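PDB 2HIN: repressor protein from Enterobacteria phage N15, which probably binds operator DNA as a dimeric helix-turn-helix transcription factor, an ortholog of lambda Cro with a different dimer interface. Local coordinates for residues A26-Q29 against W30-A33. Sequence-based numbering, arbitrary orientation. Where two conformers were deposited one is given.
Sequences AVYQ and WLQA
The indole of Trp30 slants outward and back toward the preceding turn, one face toward Ala26 O, within helix 24-33, which follows helix 13-20 as the second helix of the helix-turn-helix and is, as in other Cro proteins, probably the recognition helix. Ala26 O stands 3.3 Å above the ring plane, near its rim on the pyrrole side, and the same oxygen accepts a hydrogen bond from Trp30 N, 3.0 Å from Ala26 O. Val27 CA lies on the same side of the ring, offset toward the rim, and Val27 CG2 comes 4.1 Å from Trp30 CZ3, the two side chains meeting at a slant. Trp30 CG lies beside the backbone N (chi1 -58°), which gives the indole this course. On the next flank, Tyr28 and Leu31 run side by side in the same direction, Tyr28 CD1 meeting Leu31 CD1 at 4.0 Å. The other Val27 branch, CG1, reaches Leu31 CD1 more loosely. Regular i to i+4 bonds continue through Leu31 N to Val27 O and Gln32 N to Tyr28 O; the fourth hydrogen bond, Ala33 N to Gln29 O at 2.9 Å, is more bent, its donor tilted 34° from the carbonyl plane, while Ala33 CB lies 3.2 Å from that same Gln29 O. Gln32 CG passes 3.3 Å from Tyr28 O before the bent chain leads its amide away.

Val27 and Trp30 are buried: Val13 and Ala17 of helix 13-20 touch Val27, Val13 also touching Tyr28 and Leu31. Trp30 touches Leu6, Val22, Ile36 and Ile44, joining helix 24-33 to helices 3-10 and 38-47. Near the helix start, Thr23 OG1 is hydrogen-bonded to Ala26 N.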
ATOM      1  N   ALA A  26      17.770   3.383   0.469  1.00 10.40           N
ATOM      2  CA  ALA A  26      16.690   2.717   1.180  1.00 10.16           C
ATOM      3  C   ALA A  26      16.514   1.290   0.691  1.00  9.75           C
ATOM      4  O   ALA A  26      16.282   0.392   1.486  1.00 10.31           O
ATOM      5  CB  ALA A  26      15.379   3.481   1.048  1.00 12.12           C
ATOM      6  N   VAL A  27      16.562   1.084  -0.620  1.00  9.76           N
ATOM      7  CA  VAL A  27      16.411  -0.274  -1.158  1.00  9.61           C
ATOM      8  C   VAL A  27      17.539  -1.187  -0.659  1.00  9.00           C
ATOM      9  O   VAL A  27      17.293  -2.328  -0.268  1.00  9.19           O
ATOM     10  CB  VAL A  27      16.339  -0.285  -2.669  1.00  9.96           C
ATOM     11  CG1 VAL A  27      16.179  -1.727  -3.215  1.00 11.74           C
ATOM     12  CG2 VAL A  27      15.141   0.579  -3.168  1.00 12.09           C
ATOM     13  N   TYR A  28      18.777  -0.675  -0.634  1.00  8.97           N
ATOM     14  CA  TYR A  28      19.878  -1.470  -0.070  1.00  9.54           C
ATOM     15  C   TYR A  28      19.632  -1.775   1.407  1.00  9.60           C
ATOM     16  O   TYR A  28      19.964  -2.861   1.846  1.00  9.80           O
ATOM     17  CB  TYR A  28      21.255  -0.799  -0.258  1.00  9.61           C
ATOM     18  CG  TYR A  28      21.771  -0.994  -1.661  1.00  9.79           C
ATOM     19  CD1 TYR A  28      22.216  -2.246  -2.081  1.00 11.61           C
ATOM     20  CD2 TYR A  28      21.841   0.061  -2.569  1.00 11.12           C
ATOM     21  CE1 TYR A  28      22.703  -2.442  -3.367  1.00 12.80           C
ATOM     22  CE2 TYR A  28      22.312  -0.120  -3.860  1.00 11.08           C
ATOM     23  CZ  TYR A  28      22.743  -1.388  -4.254  1.00 11.84           C
ATOM     24  OH  TYR A  28      23.233  -1.594  -5.532  1.00 14.02           O
ATOM     25  N   GLN A  29      19.056  -0.844   2.165  0.50  9.78           N
ATOM     26  CA  GLN A  29      18.771  -1.155   3.559  0.50 10.10           C
ATOM     27  C   GLN A  29      17.655  -2.191   3.715  0.50  9.93           C
ATOM     28  O   GLN A  29      17.664  -2.964   4.668  0.50  9.36           O
ATOM     29  CB  GLN A  29      18.521   0.106   4.366  0.50 10.71           C
ATOM     30  CG  GLN A  29      19.800   0.924   4.459  0.50 12.33           C
ATOM     31  CD  GLN A  29      19.722   2.093   5.381  0.50 12.23           C
ATOM     32  OE1 GLN A  29      19.243   3.159   5.004  0.50 18.72           O
ATOM     33  NE2 GLN A  29      20.242   1.939   6.584  0.50 12.94           N
ATOM     34  N   TRP A  30      16.704  -2.238   2.786  1.00  9.09           N
ATOM     35  CA  TRP A  30      15.714  -3.330   2.789  1.00  9.23           C
ATOM     36  C   TRP A  30      16.387  -4.674   2.510  1.00  9.35           C
ATOM     37  O   TRP A  30      16.102  -5.662   3.165  1.00  9.47           O
ATOM     38  CB  TRP A  30      14.589  -3.087   1.776  1.00  9.82           C
ATOM     39  CG  TRP A  30      13.822  -1.815   1.985  1.00  9.59           C
ATOM     40  CD1 TRP A  30      13.778  -1.042   3.102  1.00 11.09           C
ATOM     41  CD2 TRP A  30      13.013  -1.163   1.008  1.00  9.82           C
ATOM     42  NE1 TRP A  30      12.969   0.034   2.879  1.00 12.05           N
ATOM     43  CE2 TRP A  30      12.481  -0.016   1.599  1.00 11.05           C
ATOM     44  CE3 TRP A  30      12.676  -1.456  -0.316  1.00 11.18           C
ATOM     45  CZ2 TRP A  30      11.634   0.856   0.905  1.00 11.74           C
ATOM     46  CZ3 TRP A  30      11.828  -0.583  -0.999  1.00 11.56           C
ATOM     47  CH2 TRP A  30      11.335   0.547  -0.380  1.00 12.03           C
ATOM     48  N   LEU A  31      17.287  -4.689   1.531  1.00  9.19           N
ATOM     49  CA  LEU A  31      18.042  -5.915   1.219  1.00  9.14           C
ATOM     50  C   LEU A  31      18.806  -6.375   2.444  1.00  9.59           C
ATOM     51  O   LEU A  31      18.760  -7.550   2.820  1.00  9.63           O
ATOM     52  CB  LEU A  31      19.000  -5.663   0.038  1.00  9.42           C
ATOM     53  CG  LEU A  31      18.307  -5.557  -1.332  1.00 10.31           C
ATOM     54  CD1 LEU A  31      19.218  -4.893  -2.368  1.00 12.13           C
ATOM     55  CD2 LEU A  31      17.881  -6.942  -1.834  1.00 11.75           C
ATOM     56  N   GLN A  32      19.515  -5.444   3.074  1.00  9.45           N
ATOM     57  CA  GLN A  32      20.315  -5.787   4.250  1.00  9.72           C
ATOM     58  C   GLN A  32      19.453  -6.279   5.404  1.00  9.89           C
ATOM     59  O   GLN A  32      19.881  -7.123   6.179  1.00 11.18           O
ATOM     60  CB  GLN A  32      21.090  -4.551   4.733  1.00 10.55           C
ATOM     61  CG  GLN A  32      22.253  -4.150   3.825  1.00 10.72           C
ATOM     62  CD  GLN A  32      23.419  -5.115   3.868  1.00 10.95           C
ATOM     63  OE1 GLN A  32      23.420  -6.090   4.622  1.00 11.97           O
ATOM     64  NE2 GLN A  32      24.437  -4.833   3.054  1.00 12.72           N
ATOM     65  N   ALA A  33      18.275  -5.699   5.542  1.00  9.48           N
ATOM     66  CA  ALA A  33      17.347  -6.064   6.619  1.00 10.24           C
ATOM     67  C   ALA A  33      16.595  -7.330   6.345  1.00 10.23           C
ATOM     68  O   ALA A  33      15.926  -7.864   7.238  1.00 11.65           O
ATOM     69  CB  ALA A  33      16.330  -4.932   6.787  1.00 11.23           C
TER